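Local coordinates for fimbrial protein MyfA (Yersinia enterocolitica, PDB 5LND) that serves as the major subunit of Myf fimbriae, assembling into a homopolymer that resists proteases and chaotropic agents and is a probable virulence factor, at residues N39-G44 / N70-I75; T102-E107 / I119-I124; D19-A24 / F87-D92; L61-L66 / V82-F87. All coordinates share one frame; numbering follows the deposited sequence.

Contact 1: residues N39-G44 / N70-I75; sequences NVRPTG and NDHWWI
V40 and W73 form an antiparallel hydrogen-bonded pair, with V40 N to W73 O at 2.8 Å and W73 N to V40 O at 2.9 Å fixing the register of strands 37-52 and 72-75, neighbours in one sheet of the Ig-like β sandwich; V40 and W73 share one face, N39 and W74 the other. Side chains carry most of the rest. R41 runs extended alongside H72, its guanidinium over one face of the imidazole, NH1 3.4 Å from ND1 at an angle too poor for a hydrogen bond. H72 reaches this place with CG between its backbone N and carbonyl carbon (chi1 68°). Its ND1 donates in the ring plane to D71 OD1 at 2.7 Å; one water is hydrogen-bonded to H72 NE2 at 2.7 Å and donates to N39 OD1. A second water accepts from R41 NH1 and bonds weakly to D71 OD2. The stronger partner of R41 is E106, which takes its NE in a salt bridge and also accepts from N39 ND2. Apolar contact is modest: P42 CG meets W73 CZ3 at 4.0 Å, and V40 CB lies 4.3 Å from W73 CB. Both imidazole nitrogens are thus engaged: D71 probably favours a charged H72, the overlying R41 a neutral one.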
# COMPACT_ATOMS: atom_id res chain seq x y z
N ASN B 39 18.03 -18.67 -8.39
CA ASN B 39 16.70 -18.10 -8.34
C ASN B 39 16.60 -17.18 -7.14
O ASN B 39 17.20 -17.45 -6.10
CB ASN B 39 15.65 -19.21 -8.24
CG ASN B 39 15.52 -19.99 -9.52
OD1 ASN B 39 15.64 -19.44 -10.61
ND2 ASN B 39 15.25 -21.29 -9.40
N VAL B 40 15.88 -16.07 -7.28
CA VAL B 40 15.47 -15.29 -6.12
C VAL B 40 13.94 -15.25 -6.15
O VAL B 40 13.36 -14.62 -7.03
CB VAL B 40 16.06 -13.87 -6.11
CG1 VAL B 40 15.75 -13.17 -4.80
CG2 VAL B 40 17.55 -13.92 -6.32
N ARG B 41 13.31 -15.95 -5.22
CA ARG B 41 11.86 -16.09 -5.20
C ARG B 41 11.21 -15.33 -4.05
O ARG B 41 11.44 -15.66 -2.88
CB ARG B 41 11.48 -17.56 -5.08
CG ARG B 41 12.12 -18.48 -6.10
CD ARG B 41 11.41 -19.80 -6.10
NE ARG B 41 11.84 -20.68 -7.18
CZ ARG B 41 11.11 -20.91 -8.26
NH1 ARG B 41 9.93 -20.33 -8.37
NH2 ARG B 41 11.54 -21.72 -9.21
N PRO B 42 10.37 -14.34 -4.36
CA PRO B 42 9.66 -13.58 -3.32
C PRO B 42 8.77 -14.47 -2.46
O PRO B 42 8.18 -15.42 -2.97
CB PRO B 42 8.78 -12.62 -4.12
CG PRO B 42 9.46 -12.48 -5.44
CD PRO B 42 10.08 -13.83 -5.71
N THR B 43 8.67 -14.17 -1.18
CA THR B 43 7.84 -14.99 -0.30
C THR B 43 6.95 -14.12 0.59
O THR B 43 7.26 -12.96 0.85
CB THR B 43 8.68 -15.96 0.58
OG1 THR B 43 9.38 -15.23 1.60
CG2 THR B 43 9.68 -16.79 -0.26
N GLY B 44 5.84 -14.70 1.05
CA GLY B 44 4.97 -14.00 1.98
C GLY B 44 4.33 -12.75 1.44
O GLY B 44 3.73 -12.75 0.36
N ASN B 70 7.76 -14.74 -14.71
CA ASN B 70 6.43 -14.77 -14.12
C ASN B 70 6.32 -14.25 -12.67
O ASN B 70 5.54 -13.34 -12.40
CB ASN B 70 5.88 -16.19 -14.21
CG ASN B 70 4.54 -16.26 -14.90
OD1 ASN B 70 3.71 -17.10 -14.57
ND2 ASN B 70 4.31 -15.38 -15.86
N ASP B 71 7.09 -14.82 -11.75
CA ASP B 71 6.92 -14.49 -10.34
C ASP B 71 8.22 -14.40 -9.53
O ASP B 71 8.18 -14.22 -8.31
CB ASP B 71 6.00 -15.51 -9.67
CG ASP B 71 6.58 -16.91 -9.69
OD1 ASP B 71 7.53 -17.17 -10.44
OD2 ASP B 71 6.07 -17.78 -8.95
N HIS B 72 9.37 -14.52 -10.20
CA HIS B 72 10.64 -14.53 -9.49
C HIS B 72 11.78 -14.11 -10.39
O HIS B 72 11.63 -14.06 -11.60
CB HIS B 72 10.93 -15.91 -8.89
CG HIS B 72 11.20 -16.97 -9.91
ND1 HIS B 72 10.20 -17.70 -10.51
CD2 HIS B 72 12.36 -17.43 -10.44
CE1 HIS B 72 10.73 -18.56 -11.37
NE2 HIS B 72 12.04 -18.41 -11.34
N TRP B 73 12.92 -13.80 -9.78
CA TRP B 73 14.09 -13.44 -10.55
C TRP B 73 14.97 -14.66 -10.73
O TRP B 73 14.93 -15.58 -9.91
CB TRP B 73 14.87 -12.31 -9.90
CG TRP B 73 14.17 -10.98 -9.90
CD1 TRP B 73 14.15 -10.07 -10.91
CD2 TRP B 73 13.42 -10.42 -8.83
NE1 TRP B 73 13.42 -8.97 -10.53
CE2 TRP B 73 12.95 -9.16 -9.26
CE3 TRP B 73 13.08 -10.85 -7.54
CZ2 TRP B 73 12.17 -8.33 -8.44
CZ3 TRP B 73 12.31 -10.03 -6.74
CH2 TRP B 73 11.86 -8.79 -7.20
N TRP B 74 15.74 -14.68 -11.80
CA TRP B 74 16.64 -15.78 -12.06
C TRP B 74 17.79 -15.30 -12.92
O TRP B 74 17.71 -14.25 -13.55
CB TRP B 74 15.92 -16.93 -12.76
CG TRP B 74 15.49 -16.59 -14.14
CD1 TRP B 74 14.40 -15.86 -14.49
CD2 TRP B 74 16.12 -16.98 -15.36
NE1 TRP B 74 14.32 -15.76 -15.86
CE2 TRP B 74 15.36 -16.44 -16.41
CE3 TRP B 74 17.25 -17.73 -15.66
CZ2 TRP B 74 15.71 -16.63 -17.75
CZ3 TRP B 74 17.59 -17.92 -16.99
CH2 TRP B 74 16.82 -17.38 -18.02
N ILE B 75 18.86 -16.07 -12.94
CA ILE B 75 19.99 -15.77 -13.77
C ILE B 75 20.76 -17.06 -13.98
O ILE B 75 20.79 -17.93 -13.09
CB ILE B 75 20.89 -14.67 -13.12
CG1 ILE B 75 21.87 -14.09 -14.14
CG2 ILE B 75 21.62 -15.21 -11.91
CD1 ILE B 75 22.77 -13.01 -13.54
O HOH W 1 13.80 -19.60 -12.93
O HOH W 2 8.56 -18.06 -7.43

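Contact 2: residues T102-E107 / I119-I124; sequences TGRVEE and INSKDI
Segments 102-107 and 119-124, of strands 97-108 and 118-130, pair antiparallel within the C-terminal β hairpin, G103 facing I124, V105 facing K122 and E107 facing N120 in hydrogen-bonded pairs. The shortest bond is I124 N to G103 O, 2.6 Å. With no side chain at G103, I124 CG1 settles over its backbone, 3.2 Å from G103 O, a placement set by the I124 chi1 of 51°. The CG2 branch of I124 meets V105 CG2 at 3.7 Å, and I124 also packs on V4 and F6. Strand 118-130 thus pairs with 97-108 and packs by side chains on strand 3-8, consistent with the donor strand of a self-complemented Ig-like fimbrial subunit. At the far end I119 and N120 both face E107, a classic β bulge. N120 ND2 donates to E107 OE1 at 3.2 Å nearly along the C-O direction, amide and carboxylate almost coplanar, while I119 CD1 covers E107 CD at 3.5 Å. On the face carrying R104 and E106, R104 NE bridges to E106 OE2 at 3.0 Å, on the anti side of a carboxylate whose other oxygen is held by R41. Waters extend this network, one from R104 NH1 to D123 OD1, another from E106 OE2 to S121 OG.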
# COMPACT_ATOMS: atom_id res chain seq x y z
N THR B 102 10.93 -10.23 1.87
CA THR B 102 11.27 -11.59 2.23
C THR B 102 11.33 -12.40 0.95
O THR B 102 10.57 -12.16 -0.00
CB THR B 102 10.23 -12.20 3.19
OG1 THR B 102 8.91 -12.09 2.63
CG2 THR B 102 10.27 -11.48 4.51
N GLY B 103 12.26 -13.35 0.91
CA GLY B 103 12.40 -14.20 -0.25
C GLY B 103 13.28 -15.39 0.02
O GLY B 103 13.89 -15.50 1.08
N ARG B 104 13.34 -16.30 -0.95
CA ARG B 104 14.16 -17.50 -0.84
C ARG B 104 15.13 -17.56 -2.00
O ARG B 104 14.74 -17.47 -3.17
CB ARG B 104 13.29 -18.75 -0.85
CG ARG B 104 14.08 -20.04 -0.89
CD ARG B 104 13.19 -21.24 -0.71
NE ARG B 104 12.38 -21.51 -1.90
CZ ARG B 104 11.11 -21.14 -2.04
NH1 ARG B 104 10.48 -20.48 -1.08
NH2 ARG B 104 10.46 -21.43 -3.16
N VAL B 105 16.41 -17.71 -1.68
CA VAL B 105 17.43 -17.85 -2.70
C VAL B 105 17.63 -19.32 -3.02
O VAL B 105 17.63 -20.15 -2.12
CB VAL B 105 18.75 -17.22 -2.24
CG1 VAL B 105 19.81 -17.39 -3.31
CG2 VAL B 105 18.54 -15.76 -1.96
N GLU B 106 17.78 -19.64 -4.30
CA GLU B 106 18.02 -21.01 -4.73
C GLU B 106 19.18 -21.12 -5.73
O GLU B 106 19.21 -20.40 -6.72
CB GLU B 106 16.76 -21.60 -5.35
CG GLU B 106 15.53 -21.57 -4.48
CD GLU B 106 14.31 -22.08 -5.21
OE1 GLU B 106 14.33 -22.02 -6.46
OE2 GLU B 106 13.36 -22.54 -4.55
N GLU B 107 20.13 -22.01 -5.45
CA GLU B 107 21.21 -22.31 -6.39
C GLU B 107 20.85 -23.56 -7.16
O GLU B 107 20.49 -24.57 -6.55
CB GLU B 107 22.51 -22.55 -5.62
CG GLU B 107 23.70 -22.91 -6.51
CD GLU B 107 24.92 -23.36 -5.71
OE1 GLU B 107 24.78 -23.72 -4.53
OE2 GLU B 107 26.02 -23.35 -6.28
N ILE B 119 20.13 -27.14 -5.62
CA ILE B 119 21.08 -27.85 -4.77
C ILE B 119 21.26 -27.18 -3.40
O ILE B 119 21.67 -27.82 -2.43
CB ILE B 119 22.43 -28.03 -5.47
CG1 ILE B 119 23.02 -26.68 -5.88
CG2 ILE B 119 22.29 -28.94 -6.67
CD1 ILE B 119 24.46 -26.76 -6.28
N ASN B 120 20.95 -25.90 -3.33
CA ASN B 120 21.01 -25.16 -2.08
C ASN B 120 19.94 -24.07 -2.06
O ASN B 120 19.69 -23.42 -3.07
CB ASN B 120 22.39 -24.51 -1.89
CG ASN B 120 23.42 -25.47 -1.32
OD1 ASN B 120 23.16 -26.18 -0.36
ND2 ASN B 120 24.61 -25.47 -1.91
N SER B 121 19.31 -23.89 -0.91
CA SER B 121 18.37 -22.78 -0.76
C SER B 121 18.42 -22.20 0.63
O SER B 121 18.86 -22.85 1.58
CB SER B 121 16.95 -23.19 -1.13
OG SER B 121 16.44 -24.19 -0.27
N LYS B 122 17.98 -20.95 0.74
CA LYS B 122 18.06 -20.20 1.98
C LYS B 122 17.13 -19.00 1.92
O LYS B 122 17.10 -18.30 0.91
CB LYS B 122 19.50 -19.72 2.20
CG LYS B 122 19.72 -18.92 3.47
CD LYS B 122 21.18 -18.54 3.68
CE LYS B 122 21.57 -18.58 5.15
NZ LYS B 122 20.55 -17.93 6.02
N ASP B 123 16.39 -18.76 3.00
CA ASP B 123 15.55 -17.57 3.09
C ASP B 123 16.35 -16.29 3.30
O ASP B 123 17.30 -16.26 4.08
CB ASP B 123 14.60 -17.68 4.27
CG ASP B 123 13.45 -18.61 4.02
OD1 ASP B 123 13.08 -18.85 2.86
OD2 ASP B 123 12.92 -19.08 5.04
N ILE B 124 15.92 -15.22 2.64
CA ILE B 124 16.49 -13.91 2.89
C ILE B 124 15.41 -12.98 3.43
O ILE B 124 14.22 -13.22 3.21
CB ILE B 124 17.13 -13.32 1.63
CG1 ILE B 124 16.15 -13.36 0.46
CG2 ILE B 124 18.41 -14.04 1.29
CD1 ILE B 124 16.65 -12.65 -0.75
O HOH W 3 11.12 -20.04 1.63
O HOH W 4 13.90 -24.04 -1.69

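Contact 3: residues D19-A24 / F87-D92; sequences DADTPA and FLAAGD
D21 lays its carboxylate beside the ring of F87, the two side chains pointing the same way with planes 26° apart and D21 CG 3.5 Å from F87 CE1. A chi1 of 64° swings the F87 ring over its own backbone to meet D21. OD1 of D21 also accepts the backbone N-H of A90, at 3.1 Å, so one carboxylate both flanks an aromatic ring and holds the second residue of the turn that follows. The backbones join through T22 and L88: T22 N donates to L88 O at 2.8 Å, and L88 N donates back to T22 O. This pairing belongs to the sheet of the Ig-like sandwich in which strand 22-30 lies between 3-8 and 81-88. P23 faces F87 in a non-hydrogen-bonded pair, where a proline costs no bond across the two strands. T22 OG1 turns back on its own segment to donate to A20 O at 2.7 Å. Beyond L88 the chain makes a type II β turn from A89 to D92, with G91 taking the positive phi. A90 CB, pointing toward the other segment, comes within 3.4 Å of D19 O.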
# COMPACT_ATOMS: atom_id res chain seq x y z
N ASP B 19 13.12 10.89 -8.26
CA ASP B 19 13.63 11.49 -9.49
C ASP B 19 14.27 10.40 -10.32
O ASP B 19 14.21 10.41 -11.56
CB ASP B 19 14.68 12.57 -9.21
CG ASP B 19 14.44 13.32 -7.91
OD1 ASP B 19 13.63 14.28 -7.90
OD2 ASP B 19 15.09 12.97 -6.91
N ALA B 20 14.87 9.44 -9.63
CA ALA B 20 15.78 8.47 -10.24
C ALA B 20 15.59 7.06 -9.71
O ALA B 20 14.98 6.86 -8.67
CB ALA B 20 17.20 8.90 -10.02
N ASP B 21 16.14 6.10 -10.44
CA ASP B 21 16.22 4.73 -9.95
C ASP B 21 16.98 4.76 -8.64
O ASP B 21 18.09 5.28 -8.56
CB ASP B 21 16.93 3.83 -10.97
CG ASP B 21 16.08 3.56 -12.20
OD1 ASP B 21 14.88 3.88 -12.18
OD2 ASP B 21 16.61 2.99 -13.18
N THR B 22 16.36 4.22 -7.60
CA THR B 22 16.85 4.39 -6.25
C THR B 22 17.06 3.03 -5.60
O THR B 22 16.10 2.29 -5.40
CB THR B 22 15.85 5.21 -5.44
OG1 THR B 22 15.66 6.48 -6.08
CG2 THR B 22 16.35 5.43 -4.03
N PRO B 23 18.32 2.72 -5.26
CA PRO B 23 18.75 1.48 -4.59
C PRO B 23 18.08 1.28 -3.24
O PRO B 23 17.95 2.21 -2.45
CB PRO B 23 20.26 1.69 -4.41
CG PRO B 23 20.63 2.62 -5.52
CD PRO B 23 19.47 3.56 -5.64
N ALA B 24 17.65 0.05 -2.99
CA ALA B 24 16.96 -0.29 -1.75
C ALA B 24 17.59 -1.49 -1.04
O ALA B 24 17.71 -1.50 0.18
CB ALA B 24 15.49 -0.54 -2.01
N PHE B 87 16.41 -1.86 -6.95
CA PHE B 87 16.15 -0.44 -6.86
C PHE B 87 14.67 -0.14 -7.05
O PHE B 87 13.91 -0.97 -7.56
CB PHE B 87 16.99 0.31 -7.90
CG PHE B 87 16.64 -0.04 -9.31
CD1 PHE B 87 15.62 0.61 -9.97
CD2 PHE B 87 17.35 -1.02 -9.99
CE1 PHE B 87 15.30 0.29 -11.26
CE2 PHE B 87 17.03 -1.35 -11.28
CZ PHE B 87 16.00 -0.70 -11.92
N LEU B 88 14.26 1.06 -6.64
CA LEU B 88 12.91 1.55 -6.89
C LEU B 88 12.95 2.37 -8.17
O LEU B 88 13.92 3.07 -8.42
CB LEU B 88 12.45 2.40 -5.72
CG LEU B 88 12.60 1.77 -4.34
CD1 LEU B 88 11.99 2.67 -3.29
CD2 LEU B 88 11.95 0.39 -4.33
N ALA B 89 11.91 2.27 -8.99
CA ALA B 89 11.92 2.99 -10.26
C ALA B 89 11.76 4.50 -10.06
O ALA B 89 11.11 4.96 -9.12
CB ALA B 89 10.86 2.45 -11.19
N ALA B 90 12.39 5.26 -10.95
CA ALA B 90 12.20 6.70 -10.98
C ALA B 90 10.74 7.02 -11.27
O ALA B 90 10.14 6.42 -12.16
CB ALA B 90 13.06 7.29 -12.06
N GLY B 91 10.17 7.97 -10.53
CA GLY B 91 8.80 8.38 -10.76
C GLY B 91 7.80 7.75 -9.80
O GLY B 91 6.63 8.16 -9.75
N ASP B 92 8.26 6.74 -9.06
CA ASP B 92 7.43 6.10 -8.05
C ASP B 92 7.17 7.02 -6.87
O ASP B 92 8.09 7.60 -6.30
CB ASP B 92 8.09 4.79 -7.57
CG ASP B 92 7.75 3.60 -8.46
OD1 ASP B 92 7.69 3.77 -9.70
OD2 ASP B 92 7.55 2.49 -7.91

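Contact 4: residues L61-L66 / V82-F87; sequences LHTNEL and VEATFF
OE1 of E65 is gripped from opposite faces of its carboxylate plane, by T63 OG1 at 2.6 Å and by T85 N at 3.1 Å. A bend in the E65 chain (chi2 77°) folds the carboxylate back to take both donors, so the loop is fastened to itself and to the strand through a single oxygen. T63 in turn lies alongside F86, pointing the same way, with CB against CD1 of the ring and OG1 over one face. Two backbone bonds hold the other end of the segment: F87 N donates to H62 O at 2.8 Å and H62 N to F87 O at 3.1 Å. The ring of F87 then receives H62 CB over one face, a CH-pi contact 3.8 Å from the centroid, while the N64 amide comes in obliquely, ND2 3.5 Å from F87 CE2. L66 supplies apolar contact, its CD1 meeting F86 CZ at 3.9 Å and its CG resting on A84 CB at 4.1 Å. Within the fold, 61-66 is the loop between strands 58-60 and 67-69. Strand 81-88 pairs with strand 22-30, and the loop packs between strands 81-88 and 72-75: W73 touches L61, T63 and L66, and forms an edge-to-face pair with F86.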
# COMPACT_ATOMS: atom_id res chain seq x y z
N LEU B 61 9.93 -3.87 -6.79
CA LEU B 61 11.39 -3.95 -6.82
C LEU B 61 11.85 -4.28 -8.24
O LEU B 61 11.14 -4.96 -8.98
CB LEU B 61 11.89 -5.00 -5.84
CG LEU B 61 11.66 -4.66 -4.39
CD1 LEU B 61 12.21 -5.78 -3.52
CD2 LEU B 61 12.29 -3.33 -4.05
N HIS B 62 13.02 -3.77 -8.61
CA HIS B 62 13.59 -4.00 -9.92
C HIS B 62 15.07 -4.25 -9.78
O HIS B 62 15.71 -3.76 -8.86
CB HIS B 62 13.40 -2.78 -10.82
CG HIS B 62 12.00 -2.26 -10.86
ND1 HIS B 62 11.07 -2.72 -11.77
CD2 HIS B 62 11.38 -1.32 -10.11
CE1 HIS B 62 9.93 -2.08 -11.57
NE2 HIS B 62 10.09 -1.23 -10.57
N THR B 63 15.62 -5.00 -10.73
CA THR B 63 17.04 -5.29 -10.76
C THR B 63 17.49 -5.36 -12.21
O THR B 63 16.78 -5.88 -13.07
CB THR B 63 17.37 -6.61 -9.99
OG1 THR B 63 18.78 -6.85 -10.01
CG2 THR B 63 16.65 -7.80 -10.59
N ASN B 64 18.66 -4.79 -12.49
CA ASN B 64 19.21 -4.81 -13.84
C ASN B 64 20.19 -5.96 -14.01
O ASN B 64 20.80 -6.11 -15.06
CB ASN B 64 19.92 -3.49 -14.15
CG ASN B 64 18.96 -2.32 -14.28
OD1 ASN B 64 17.84 -2.47 -14.76
ND2 ASN B 64 19.41 -1.15 -13.84
N GLU B 65 20.33 -6.77 -12.96
CA GLU B 65 21.27 -7.87 -12.96
C GLU B 65 20.60 -9.22 -13.12
O GLU B 65 21.26 -10.19 -13.47
CB GLU B 65 22.10 -7.86 -11.68
CG GLU B 65 22.93 -6.60 -11.46
CD GLU B 65 22.10 -5.44 -10.97
OE1 GLU B 65 21.13 -5.68 -10.24
OE2 GLU B 65 22.40 -4.29 -11.33
N LEU B 66 19.29 -9.30 -12.87
CA LEU B 66 18.59 -10.57 -12.94
C LEU B 66 17.42 -10.55 -13.92
O LEU B 66 16.81 -9.51 -14.17
CB LEU B 66 18.10 -11.01 -11.56
CG LEU B 66 19.03 -10.93 -10.35
CD1 LEU B 66 18.25 -11.29 -9.12
CD2 LEU B 66 20.21 -11.85 -10.46
N VAL B 82 27.76 -13.77 -7.57
CA VAL B 82 26.82 -12.87 -8.22
C VAL B 82 26.34 -11.79 -7.25
O VAL B 82 25.99 -12.07 -6.11
CB VAL B 82 25.57 -13.61 -8.72
CG1 VAL B 82 24.61 -12.65 -9.40
CG2 VAL B 82 25.96 -14.73 -9.65
N GLU B 83 26.32 -10.55 -7.72
CA GLU B 83 25.73 -9.46 -6.97
C GLU B 83 24.55 -8.88 -7.72
O GLU B 83 24.53 -8.88 -8.96
CB GLU B 83 26.75 -8.37 -6.72
CG GLU B 83 28.06 -8.88 -6.18
CD GLU B 83 28.86 -7.81 -5.52
OE1 GLU B 83 28.40 -6.65 -5.50
OE2 GLU B 83 29.95 -8.12 -5.01
N ALA B 84 23.58 -8.38 -6.97
CA ALA B 84 22.44 -7.69 -7.55
C ALA B 84 21.99 -6.58 -6.63
O ALA B 84 21.96 -6.77 -5.41
CB ALA B 84 21.30 -8.64 -7.81
N THR B 85 21.67 -5.43 -7.20
CA THR B 85 21.02 -4.36 -6.44
C THR B 85 19.56 -4.28 -6.85
O THR B 85 19.24 -4.34 -8.04
CB THR B 85 21.68 -3.00 -6.67
OG1 THR B 85 23.09 -3.10 -6.40
CG2 THR B 85 21.08 -1.94 -5.76
N PHE B 86 18.67 -4.16 -5.87
CA PHE B 86 17.26 -3.98 -6.16
C PHE B 86 16.91 -2.53 -5.91
O PHE B 86 17.09 -2.02 -4.80
CB PHE B 86 16.41 -4.92 -5.31
CG PHE B 86 16.63 -6.37 -5.61
CD1 PHE B 86 15.83 -7.04 -6.52
CD2 PHE B 86 17.66 -7.07 -4.99
CE1 PHE B 86 16.04 -8.39 -6.81
CE2 PHE B 86 17.89 -8.42 -5.27
CZ PHE B 86 17.07 -9.07 -6.18
N PHE B 87 16.41 -1.86 -6.95
CA PHE B 87 16.15 -0.44 -6.86
C PHE B 87 14.67 -0.14 -7.05
O PHE B 87 13.91 -0.97 -7.56
CB PHE B 87 16.99 0.31 -7.90
CG PHE B 87 16.64 -0.04 -9.31
CD1 PHE B 87 15.62 0.61 -9.97
CD2 PHE B 87 17.35 -1.02 -9.99
CE1 PHE B 87 15.30 0.29 -11.26
CE2 PHE B 87 17.03 -1.35 -11.28
CZ PHE B 87 16.00 -0.70 -11.92

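The four contacts show how a β sandwich is tied together by strand pairs and by a loop. Contacts 1 and 2 are neighbours in one sheet, their centres about 9 Å apart, joined where N39 N meets E106 O at 2.7 Å and R41 O meets R104 N at 2.8 Å. Contacts 3 and 4 share F87 on strand 81-88 of the other sheet, with A24 N at 2.8 Å from F86 O; contact 4 adds the loop 61-66 to it. Contact 4 links the two sides: W73 CB of contact 1 packs 3.6 Å from L66 CD1. Contacts 2 and 3 lie on opposite sides of the chain's centre, about 25 Å between centres, so the hairpin holding the probable donor strand is remote from the turn at 89-92.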